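Local coordinates for endoglucanase (Clostridium thermocellum, PDB 2YIK), which probably hydrolyses internal beta-1,4-glucosidic bonds of cellulose, as endoglucanases of glycoside hydrolase family 9 generally do, at residues 277-282 and 303-308; 297-302 and 327-332; 218-223 and 253-258; 123-128 and 273-278. All coordinates share one frame; numbering follows the deposited sequence.

Contact 1: residues 277-282 and 303-308. With CA (calcium ion), chain C.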
# COMPACT_ATOMS: atom_id res chain seq x y z
N LYS A 277 -8.38 -13.52 2.56
CA LYS A 277 -9.04 -13.41 3.85
C LYS A 277 -9.11 -12.01 4.42
O LYS A 277 -8.47 -11.09 3.93
CB LYS A 277 -8.38 -14.33 4.87
CG LYS A 277 -6.98 -13.90 5.25
CD LYS A 277 -6.00 -14.25 4.15
CE LYS A 277 -4.79 -13.30 4.11
NZ LYS A 277 -3.54 -13.88 4.69
N TRP A 278 -9.87 -11.87 5.50
CA TRP A 278 -10.04 -10.59 6.16
C TRP A 278 -9.34 -10.51 7.51
O TRP A 278 -9.08 -9.42 8.01
CB TRP A 278 -11.53 -10.31 6.37
CG TRP A 278 -12.22 -11.35 7.24
CD1 TRP A 278 -12.92 -12.45 6.81
CD2 TRP A 278 -12.28 -11.37 8.67
NE1 TRP A 278 -13.40 -13.15 7.89
CE2 TRP A 278 -13.04 -12.51 9.04
CE3 TRP A 278 -11.78 -10.53 9.68
CZ2 TRP A 278 -13.29 -12.85 10.38
CZ3 TRP A 278 -12.04 -10.87 11.02
CH2 TRP A 278 -12.79 -12.01 11.35
N GLN A 279 -9.04 -11.66 8.10
CA GLN A 279 -8.41 -11.68 9.42
C GLN A 279 -7.08 -10.94 9.56
O GLN A 279 -6.82 -10.33 10.59
CB GLN A 279 -8.28 -13.11 9.95
CG GLN A 279 -9.63 -13.76 10.25
CD GLN A 279 -10.19 -14.54 9.08
OE1 GLN A 279 -9.96 -14.21 7.92
NE2 GLN A 279 -10.96 -15.58 9.38
N ASP A 280 -6.23 -11.00 8.53
CA ASP A 280 -4.96 -10.30 8.61
C ASP A 280 -5.16 -8.78 8.56
O ASP A 280 -4.55 -8.05 9.33
CB ASP A 280 -4.03 -10.74 7.47
CG ASP A 280 -4.67 -10.59 6.12
OD1 ASP A 280 -5.84 -11.01 5.98
OD2 ASP A 280 -4.01 -10.06 5.21
N ASP A 281 -6.03 -8.31 7.66
CA ASP A 281 -6.29 -6.87 7.56
C ASP A 281 -6.95 -6.37 8.86
O ASP A 281 -6.66 -5.27 9.33
CB ASP A 281 -7.25 -6.56 6.41
CG ASP A 281 -6.79 -7.16 5.09
OD1 ASP A 281 -5.80 -6.68 4.51
OD2 ASP A 281 -7.45 -8.11 4.64
N TYR A 282 -7.84 -7.19 9.41
CA TYR A 282 -8.54 -6.85 10.64
C TYR A 282 -7.52 -6.68 11.77
O TYR A 282 -7.55 -5.68 12.49
CB TYR A 282 -9.54 -7.97 10.98
CG TYR A 282 -10.50 -7.64 12.10
CD1 TYR A 282 -11.63 -6.83 11.87
CD2 TYR A 282 -10.28 -8.11 13.39
CE1 TYR A 282 -12.51 -6.52 12.91
CE2 TYR A 282 -11.15 -7.81 14.44
CZ TYR A 282 -12.26 -7.01 14.19
OH TYR A 282 -13.11 -6.69 15.23
N PHE A 303 -5.56 -9.97 19.24
CA PHE A 303 -5.21 -11.26 19.81
C PHE A 303 -6.24 -12.34 19.48
O PHE A 303 -5.89 -13.51 19.35
CB PHE A 303 -5.04 -11.16 21.33
CG PHE A 303 -3.78 -10.45 21.76
CD1 PHE A 303 -2.77 -10.14 20.84
CD2 PHE A 303 -3.57 -10.12 23.10
CE1 PHE A 303 -1.59 -9.52 21.24
CE2 PHE A 303 -2.39 -9.50 23.52
CZ PHE A 303 -1.39 -9.20 22.59
N LYS A 304 -7.50 -11.95 19.34
CA LYS A 304 -8.57 -12.90 19.02
C LYS A 304 -8.39 -13.57 17.65
O LYS A 304 -8.71 -14.74 17.49
CB LYS A 304 -9.93 -12.18 19.07
CG LYS A 304 -11.16 -13.08 18.90
CD LYS A 304 -12.47 -12.30 19.12
CE LYS A 304 -12.51 -11.62 20.50
NZ LYS A 304 -13.78 -10.84 20.77
N TYR A 305 -7.87 -12.83 16.68
CA TYR A 305 -7.73 -13.39 15.34
C TYR A 305 -6.30 -13.57 14.82
O TYR A 305 -6.11 -14.17 13.77
CB TYR A 305 -8.52 -12.53 14.35
CG TYR A 305 -10.00 -12.44 14.68
CD1 TYR A 305 -10.87 -13.51 14.41
CD2 TYR A 305 -10.53 -11.30 15.27
CE1 TYR A 305 -12.23 -13.43 14.72
CE2 TYR A 305 -11.89 -11.21 15.59
CZ TYR A 305 -12.73 -12.28 15.31
OH TYR A 305 -14.07 -12.19 15.62
N TYR A 306 -5.32 -13.07 15.55
CA TYR A 306 -3.92 -13.17 15.14
C TYR A 306 -3.43 -14.61 14.96
O TYR A 306 -3.45 -15.42 15.89
CB TYR A 306 -3.01 -12.44 16.14
CG TYR A 306 -1.53 -12.50 15.81
CD1 TYR A 306 -1.06 -12.26 14.51
CD2 TYR A 306 -0.58 -12.76 16.81
CE1 TYR A 306 0.31 -12.27 14.22
CE2 TYR A 306 0.80 -12.77 16.53
CZ TYR A 306 1.23 -12.52 15.23
OH TYR A 306 2.58 -12.55 14.92
N ASP A 307 -2.98 -14.92 13.74
CA ASP A 307 -2.46 -16.25 13.40
C ASP A 307 -0.94 -16.17 13.58
O ASP A 307 -0.22 -15.72 12.70
CB ASP A 307 -2.81 -16.59 11.95
CG ASP A 307 -2.38 -18.01 11.54
OD1 ASP A 307 -1.68 -18.67 12.34
OD2 ASP A 307 -2.74 -18.44 10.42
N TYR A 308 -0.47 -16.60 14.75
CA TYR A 308 0.95 -16.57 15.09
C TYR A 308 1.79 -17.39 14.13
O TYR A 308 2.98 -17.16 13.98
CB TYR A 308 1.13 -17.10 16.52
CG TYR A 308 2.52 -17.03 17.09
CD1 TYR A 308 3.04 -15.83 17.57
CD2 TYR A 308 3.31 -18.18 17.20
CE1 TYR A 308 4.31 -15.77 18.15
CE2 TYR A 308 4.57 -18.13 17.77
CZ TYR A 308 5.07 -16.93 18.25
OH TYR A 308 6.31 -16.88 18.84
CA CA C . -6.21 -10.13 3.60
O HOH W 1 -6.95 -10.71 1.19
O HOH W 2 -4.77 -8.22 2.58

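Contact 2: residues 297-302 and 327-332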
# COMPACT_ATOMS: atom_id res chain seq x y z
N HIS A 297 -9.17 -2.73 24.09
CA HIS A 297 -10.14 -3.43 23.26
C HIS A 297 -9.55 -3.82 21.91
O HIS A 297 -9.81 -4.92 21.40
CB HIS A 297 -11.37 -2.54 23.04
CG HIS A 297 -12.32 -3.09 22.02
ND1 HIS A 297 -13.08 -4.22 22.23
CD2 HIS A 297 -12.63 -2.67 20.77
CE1 HIS A 297 -13.80 -4.48 21.16
NE2 HIS A 297 -13.55 -3.55 20.26
N TYR A 298 -8.76 -2.93 21.33
CA TYR A 298 -8.14 -3.20 20.04
C TYR A 298 -7.12 -4.32 20.13
O TYR A 298 -7.05 -5.16 19.24
CB TYR A 298 -7.48 -1.93 19.49
CG TYR A 298 -8.49 -0.87 19.14
CD1 TYR A 298 -9.50 -1.14 18.22
CD2 TYR A 298 -8.46 0.38 19.75
CE1 TYR A 298 -10.46 -0.18 17.90
CE2 TYR A 298 -9.41 1.35 19.44
CZ TYR A 298 -10.41 1.06 18.52
OH TYR A 298 -11.35 2.02 18.22
N LEU A 299 -6.34 -4.33 21.21
CA LEU A 299 -5.36 -5.39 21.37
C LEU A 299 -6.08 -6.72 21.55
O LEU A 299 -5.61 -7.75 21.07
CB LEU A 299 -4.45 -5.11 22.57
CG LEU A 299 -3.19 -5.98 22.62
CD1 LEU A 299 -2.30 -5.70 21.39
CD2 LEU A 299 -2.43 -5.68 23.91
N ASP A 300 -7.22 -6.68 22.24
CA ASP A 300 -8.02 -7.89 22.46
C ASP A 300 -8.56 -8.41 21.13
O ASP A 300 -8.65 -9.62 20.92
CB ASP A 300 -9.20 -7.63 23.40
CG ASP A 300 -8.79 -7.44 24.85
OD1 ASP A 300 -7.73 -7.96 25.24
OD2 ASP A 300 -9.55 -6.79 25.60
N GLU A 301 -8.93 -7.50 20.24
CA GLU A 301 -9.44 -7.91 18.95
C GLU A 301 -8.30 -8.48 18.10
O GLU A 301 -8.50 -9.45 17.37
CB GLU A 301 -10.09 -6.73 18.22
CG GLU A 301 -11.48 -6.38 18.76
CD GLU A 301 -12.44 -7.55 18.70
OE1 GLU A 301 -12.78 -8.01 17.58
OE2 GLU A 301 -12.86 -8.03 19.77
N ALA A 302 -7.12 -7.89 18.22
CA ALA A 302 -5.97 -8.37 17.46
C ALA A 302 -5.61 -9.78 17.93
O ALA A 302 -5.39 -10.68 17.12
CB ALA A 302 -4.79 -7.44 17.63
N CYS A 327 4.87 -7.47 13.00
CA CYS A 327 5.84 -6.44 13.33
C CYS A 327 5.25 -5.41 14.30
O CYS A 327 5.89 -5.02 15.27
CB CYS A 327 6.32 -5.71 12.07
SG CYS A 327 7.43 -6.65 11.00
N ILE A 328 4.03 -4.97 14.02
CA ILE A 328 3.39 -3.97 14.86
C ILE A 328 3.09 -4.52 16.25
O ILE A 328 3.32 -3.84 17.25
CB ILE A 328 2.11 -3.42 14.20
CG1 ILE A 328 2.45 -2.91 12.79
CG2 ILE A 328 1.53 -2.28 15.05
CD1 ILE A 328 3.57 -1.90 12.77
N LEU A 329 2.57 -5.74 16.32
CA LEU A 329 2.27 -6.36 17.60
C LEU A 329 3.57 -6.52 18.40
O LEU A 329 3.58 -6.38 19.62
CB LEU A 329 1.60 -7.72 17.41
CG LEU A 329 0.13 -7.66 16.95
CD1 LEU A 329 -0.41 -9.07 16.73
CD2 LEU A 329 -0.70 -6.94 18.00
N ALA A 330 4.67 -6.78 17.72
CA ALA A 330 5.95 -6.93 18.40
C ALA A 330 6.43 -5.58 18.93
O ALA A 330 6.97 -5.50 20.03
CB ALA A 330 6.98 -7.54 17.47
N GLU A 331 6.25 -4.53 18.14
CA GLU A 331 6.66 -3.19 18.57
C GLU A 331 5.79 -2.76 19.74
O GLU A 331 6.25 -2.09 20.65
CB GLU A 331 6.54 -2.19 17.41
CG GLU A 331 7.48 -2.49 16.26
CD GLU A 331 7.35 -1.53 15.08
OE1 GLU A 331 6.82 -0.41 15.24
OE2 GLU A 331 7.81 -1.90 13.98
N ILE A 332 4.52 -3.16 19.72
CA ILE A 332 3.59 -2.83 20.80
C ILE A 332 4.07 -3.52 22.08
O ILE A 332 4.07 -2.92 23.16
CB ILE A 332 2.16 -3.32 20.43
CG1 ILE A 332 1.53 -2.32 19.46
CG2 ILE A 332 1.32 -3.50 21.69
CD1 ILE A 332 0.25 -2.81 18.83

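Contact 3: residues 218-223 and 253-258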
# COMPACT_ATOMS: atom_id res chain seq x y z
N ILE A 218 -11.42 -5.10 3.07
CA ILE A 218 -11.18 -3.74 2.60
C ILE A 218 -11.45 -2.68 3.66
O ILE A 218 -10.71 -1.70 3.77
CB ILE A 218 -12.02 -3.39 1.33
CG1 ILE A 218 -11.51 -4.16 0.11
CG2 ILE A 218 -11.94 -1.91 1.03
CD1 ILE A 218 -11.91 -5.59 0.12
N ILE A 219 -12.51 -2.86 4.45
CA ILE A 219 -12.85 -1.91 5.50
C ILE A 219 -11.68 -1.81 6.49
O ILE A 219 -11.24 -0.72 6.85
CB ILE A 219 -14.14 -2.32 6.28
CG1 ILE A 219 -15.41 -2.06 5.44
CG2 ILE A 219 -14.31 -1.45 7.51
CD1 ILE A 219 -15.26 -2.38 4.00
N SER A 220 -11.17 -2.97 6.91
CA SER A 220 -10.05 -3.03 7.85
C SER A 220 -8.75 -2.49 7.25
O SER A 220 -8.01 -1.78 7.92
CB SER A 220 -9.83 -4.46 8.33
OG SER A 220 -10.96 -4.93 9.05
N ALA A 221 -8.48 -2.85 6.00
CA ALA A 221 -7.26 -2.39 5.34
C ALA A 221 -7.28 -0.87 5.32
O ALA A 221 -6.25 -0.23 5.56
CB ALA A 221 -7.18 -2.94 3.92
N THR A 222 -8.45 -0.29 5.07
CA THR A 222 -8.58 1.16 5.03
C THR A 222 -8.45 1.78 6.42
O THR A 222 -7.78 2.81 6.57
CB THR A 222 -9.94 1.59 4.41
OG1 THR A 222 -10.08 1.00 3.12
CG2 THR A 222 -9.99 3.12 4.27
N ALA A 223 -9.06 1.17 7.43
CA ALA A 223 -8.97 1.70 8.78
C ALA A 223 -7.51 1.72 9.24
O ALA A 223 -7.08 2.65 9.93
CB ALA A 223 -9.82 0.87 9.75
N ASP A 253 -14.98 -0.15 13.66
CA ASP A 253 -16.19 -0.52 14.37
C ASP A 253 -17.21 -1.15 13.43
O ASP A 253 -17.95 -2.06 13.81
CB ASP A 253 -16.81 0.70 15.05
CG ASP A 253 -17.83 0.31 16.10
OD1 ASP A 253 -17.45 -0.43 17.04
OD2 ASP A 253 -19.00 0.72 16.00
N PHE A 254 -17.25 -0.65 12.20
CA PHE A 254 -18.15 -1.17 11.19
C PHE A 254 -17.71 -2.60 10.87
O PHE A 254 -18.54 -3.50 10.77
CB PHE A 254 -18.07 -0.27 9.94
CG PHE A 254 -18.86 -0.76 8.76
CD1 PHE A 254 -18.33 -1.73 7.90
CD2 PHE A 254 -20.13 -0.25 8.49
CE1 PHE A 254 -19.04 -2.16 6.77
CE2 PHE A 254 -20.85 -0.68 7.36
CZ PHE A 254 -20.30 -1.64 6.50
N ALA A 255 -16.40 -2.81 10.72
CA ALA A 255 -15.88 -4.15 10.42
C ALA A 255 -16.15 -5.09 11.59
O ALA A 255 -16.55 -6.23 11.40
CB ALA A 255 -14.37 -4.09 10.13
N GLU A 256 -15.93 -4.60 12.80
CA GLU A 256 -16.14 -5.41 14.00
C GLU A 256 -17.59 -5.82 14.22
O GLU A 256 -17.88 -6.99 14.43
CB GLU A 256 -15.66 -4.64 15.23
CG GLU A 256 -15.76 -5.43 16.52
CD GLU A 256 -15.37 -4.62 17.73
OE1 GLU A 256 -14.57 -3.68 17.60
OE2 GLU A 256 -15.87 -4.93 18.83
N LYS A 257 -18.49 -4.84 14.15
CA LYS A 257 -19.92 -5.03 14.37
C LYS A 257 -20.69 -5.85 13.34
O LYS A 257 -21.66 -6.52 13.69
CB LYS A 257 -20.59 -3.66 14.50
CG LYS A 257 -20.73 -3.16 15.93
CD LYS A 257 -19.45 -3.33 16.74
CE LYS A 257 -19.66 -2.88 18.19
NZ LYS A 257 -20.07 -1.43 18.27
N ASN A 258 -20.28 -5.79 12.08
CA ASN A 258 -21.01 -6.50 11.03
C ASN A 258 -20.44 -7.87 10.67
O ASN A 258 -19.29 -8.19 10.99
CB ASN A 258 -21.08 -5.60 9.79
CG ASN A 258 -21.88 -4.32 10.05
OD1 ASN A 258 -21.39 -3.21 9.85
ND2 ASN A 258 -23.13 -4.48 10.50

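Contact 4: residues 123-128 and 273-278. With CA (calcium ion), chain C.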
# COMPACT_ATOMS: atom_id res chain seq x y z
N PHE A 123 -8.76 0.14 -7.20
CA PHE A 123 -9.19 -1.04 -6.45
C PHE A 123 -8.88 -0.81 -4.98
O PHE A 123 -7.77 -0.45 -4.62
CB PHE A 123 -8.44 -2.28 -6.95
CG PHE A 123 -8.81 -2.70 -8.37
CD1 PHE A 123 -9.98 -3.41 -8.62
CD2 PHE A 123 -7.95 -2.42 -9.42
CE1 PHE A 123 -10.29 -3.84 -9.92
CE2 PHE A 123 -8.25 -2.84 -10.72
CZ PHE A 123 -9.42 -3.55 -10.98
N GLY A 124 -9.89 -1.03 -4.13
CA GLY A 124 -9.75 -0.80 -2.71
C GLY A 124 -8.72 -1.55 -1.89
O GLY A 124 -8.03 -0.94 -1.06
N LEU A 125 -8.61 -2.86 -2.09
CA LEU A 125 -7.66 -3.63 -1.31
C LEU A 125 -6.22 -3.18 -1.53
O LEU A 125 -5.52 -2.87 -0.58
CB LEU A 125 -7.81 -5.14 -1.59
CG LEU A 125 -7.14 -6.10 -0.59
CD1 LEU A 125 -7.37 -5.62 0.84
CD2 LEU A 125 -7.71 -7.50 -0.79
N PRO A 126 -5.75 -3.13 -2.79
CA PRO A 126 -4.36 -2.67 -2.94
C PRO A 126 -4.20 -1.15 -2.71
O PRO A 126 -3.11 -0.70 -2.35
CB PRO A 126 -4.00 -3.09 -4.37
CG PRO A 126 -5.33 -3.04 -5.09
CD PRO A 126 -6.29 -3.63 -4.07
N GLU A 127 -5.26 -0.38 -2.90
CA GLU A 127 -5.18 1.07 -2.67
C GLU A 127 -4.85 1.28 -1.18
O GLU A 127 -3.95 2.05 -0.83
CB GLU A 127 -6.52 1.75 -3.01
CG GLU A 127 -6.53 3.28 -2.91
CD GLU A 127 -6.07 3.99 -4.18
OE1 GLU A 127 -6.10 3.37 -5.26
OE2 GLU A 127 -5.69 5.18 -4.12
N ALA A 128 -5.58 0.58 -0.32
CA ALA A 128 -5.36 0.68 1.12
C ALA A 128 -4.00 0.08 1.51
O ALA A 128 -3.33 0.58 2.40
CB ALA A 128 -6.49 -0.02 1.89
N TYR A 273 -8.24 -8.56 -8.26
CA TYR A 273 -7.74 -8.61 -6.89
C TYR A 273 -8.60 -9.53 -6.04
O TYR A 273 -9.50 -9.09 -5.32
CB TYR A 273 -7.68 -7.19 -6.29
CG TYR A 273 -6.51 -6.39 -6.81
CD1 TYR A 273 -5.22 -6.60 -6.31
CD2 TYR A 273 -6.67 -5.50 -7.86
CE1 TYR A 273 -4.12 -5.93 -6.86
CE2 TYR A 273 -5.58 -4.83 -8.42
CZ TYR A 273 -4.31 -5.05 -7.91
OH TYR A 273 -3.23 -4.41 -8.48
N GLY A 274 -8.32 -10.83 -6.16
CA GLY A 274 -9.04 -11.84 -5.42
C GLY A 274 -8.50 -11.91 -4.01
O GLY A 274 -7.34 -12.28 -3.79
N SER A 275 -9.33 -11.58 -3.03
CA SER A 275 -8.93 -11.55 -1.63
C SER A 275 -9.04 -12.90 -0.92
O SER A 275 -10.10 -13.51 -0.91
CB SER A 275 -9.77 -10.51 -0.88
OG SER A 275 -9.39 -10.41 0.48
N SER A 276 -7.94 -13.33 -0.30
CA SER A 276 -7.92 -14.61 0.42
C SER A 276 -8.66 -14.54 1.76
O SER A 276 -9.46 -15.41 2.06
CB SER A 276 -6.49 -15.05 0.67
OG SER A 276 -5.81 -15.23 -0.56
N LYS A 277 -8.38 -13.52 2.56
CA LYS A 277 -9.04 -13.41 3.85
C LYS A 277 -9.11 -12.01 4.42
O LYS A 277 -8.47 -11.09 3.93
CB LYS A 277 -8.38 -14.33 4.87
CG LYS A 277 -6.98 -13.90 5.25
CD LYS A 277 -6.00 -14.25 4.15
CE LYS A 277 -4.79 -13.30 4.11
NZ LYS A 277 -3.54 -13.88 4.69
N TRP A 278 -9.87 -11.87 5.50
CA TRP A 278 -10.04 -10.59 6.16
C TRP A 278 -9.34 -10.51 7.51
O TRP A 278 -9.08 -9.42 8.01
CB TRP A 278 -11.53 -10.31 6.37
CG TRP A 278 -12.22 -11.35 7.24
CD1 TRP A 278 -12.92 -12.45 6.81
CD2 TRP A 278 -12.28 -11.37 8.67
NE1 TRP A 278 -13.40 -13.15 7.89
CE2 TRP A 278 -13.04 -12.51 9.04
CE3 TRP A 278 -11.78 -10.53 9.68
CZ2 TRP A 278 -13.29 -12.85 10.38
CZ3 TRP A 278 -12.04 -10.87 11.02
CH2 TRP A 278 -12.79 -12.01 11.35
CA CA C . -6.21 -10.13 3.60
O HOH W 1 -6.95 -10.71 1.19
O HOH W 2 -4.77 -8.22 2.58

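Contact 1: residues 277-282 and 303-308
Q279 and Y305 bring the first turn of helix 279-293 up to the last turn of helix 296-305, their CA atoms 6.2 Å apart. Y305 carries most of the meeting. One face of its ring receives the edge of the W278 indole in a T-shaped pair: W278 CH2 stands 3.7 Å from Y305 CE1, and the ring planes lie at 67°. The aliphatic CG of K304 covers the opposite face of the same phenol. With its CG between backbone N and carbonyl carbon (chi1 61°), W278 folds its indole toward Y305 although its CB sets off along the flank. Y282 completes the aromatic cluster, its CE2 3.6 Å from Y305 CD2 with the two rings nearly perpendicular, while its hydroxyl is hydrogen-bonded to E301. Family 9 catalytic domains are (alpha/alpha)6 barrels, and here the cluster fastens two successive helices of that all-helical framework. On the far side of the same turn lies a calcium ion, held by K277 O at 2.5 Å, by both carboxylate oxygens of D280, by D281 OD2 and by two waters. D280 thus chelates in bidentate fashion, and its OD2 also accepts a hydrogen bond from V321 N.

Contact 2: residues 297-302 and 327-332
L299 and L329 form the close part of this meeting between helices 296-305 and 322-336, their end methyls CD1 and CD2 3.9 Å apart. The same CD2 of L329 also lies 4.1 Å from A302 CB, so that one methyl bridges two residues a helical turn apart on the partner. L299 gets there by a trans first torsion (chi1 -166°), which swings its CD1 across to the partner. I332 touches this partner more lightly: its CG2 stays 4.2 Å from L299 CD1. The segment axes approach only to 12.4 Å, at 134° between their N-to-C directions, and the leucine and isoleucine side chains span most of the interval, with A302 offering only its methyl. All four touching residues are buried and wholly apolar. On the solvent side lies D300, exposed and salt-bridged to R346; E301, though charged, is buried, its carboxylate shared between K304 and the hydroxyl of Y282. Around this apolar patch of the helical barrel, Y306 covers L329 just beyond the end of helix 296-305, Y290 and L291 of helix 279-293 pack on I332, and W136 of helix 124-140 lies against I328.

Contact 3: residues 218-223 and 253-258
I219 divides its two branches between F254 and A255, and this division organises the contact. Its CG1 lies beside the backbone N (chi1 -74°) and rests 3.8 Å from F254 CD1, while CG2, trans to that N, comes to 3.7 Å from the methyl CB of A255. F254 has its CG trans to the backbone N (chi1 175°), which sends the ring outward and toward the C-terminal end of its helix, where the isoleucine chain crosses it at about a right angle. The small CB of A255 lets the backbones close in: I219 CA and A255 CA are 6.2 Å apart, and the segment axes come within 9.1 Å. S220 OG touches the same methyl at 3.7 Å, yet spends its polarity within its own helix, on the carbonyl of T216. T222 does likewise. Its OG1 reaches I218 O at 2.8 Å, and its own backbone N meets that oxygen from the opposite face of the carbonyl plane. On the other helix, K257 NZ pairs with D253 through the syn lone pair of OD1. Helices 216-233 and 238-257, consecutive and roughly antiparallel (148°), are thus joined within the helical barrel of family 9, with I209 of strand 206-209 lying against both I219 and F254. Since the hydroxyls are satisfied locally and the charges pair within one helix, cohesion between these segments rests on shape and apolar burial.

Contact 4: residues 123-128 and 273-278
Similar first torsions, chi1 -67° in F123 and -76° in Y273, set each ring beside its own backbone N and send the two aromatics toward each other. In the (alpha/alpha)6 barrel of family 9, F123 is at the N-cap position of helix 124-140, and residues 273-278, the end of the loop between helix 238-257 and helix 279-293, lie against the start of that helix. Y273 contributes more to the contact than any other residue. P126 presses its CG onto the middle of the Y273 ring, 3.5 Å from the centroid and only 9° off the ring normal, a well-centred CH-pi contact supported by P126 CB and CD nearby. F123 meets the tyrosine differently. Y273 CD2 stands over one face of the phenylalanine ring, displaced toward its rim, and F123 CD2 is 3.5 Å from Y273 CE2. The phenol oxygen is hydrogen-bonded to D116, while W318 makes an edge-to-face pair with the ring. Y273 therefore has both its ring and its hydroxyl fixed. Its side chain lies about 11 Å from that of H451, a predicted active-site residue, which places the contact near the probable catalytic region. Farther along, L125 CD2 packs 3.6 Å from S275 CB, next to a polar network: S275 OG is hydrogen-bonded to D217 and also accepts from a water at 2.6 Å, and that water's oxygen is itself bound to the calcium ion at 2.6 Å.

This set illustrates how a helical barrel is held by short contacts that share elements. Contacts 1 and 4 overlap at K277 and W278 and share one calcium ion, their centres 15 Å apart. Contacts 1 and 2 both use helix 296-305, with centres 11 Å apart, and their segments alternate along the chain. Contact 3 joins two helices that fall between the segments of contact 4, from which its centre lies 13 Å away; A221 and A128 touch there. H297 and E256 tie contacts 2 and 3. The widest separation, about 21 Å between centres, is from contact 2 to contact 4. Contacts 1 and 4 tie the calcium-bearing start of helix 279-293 to helices 296-305 and 124-140, while contacts 2 and 3 join the helices beside it.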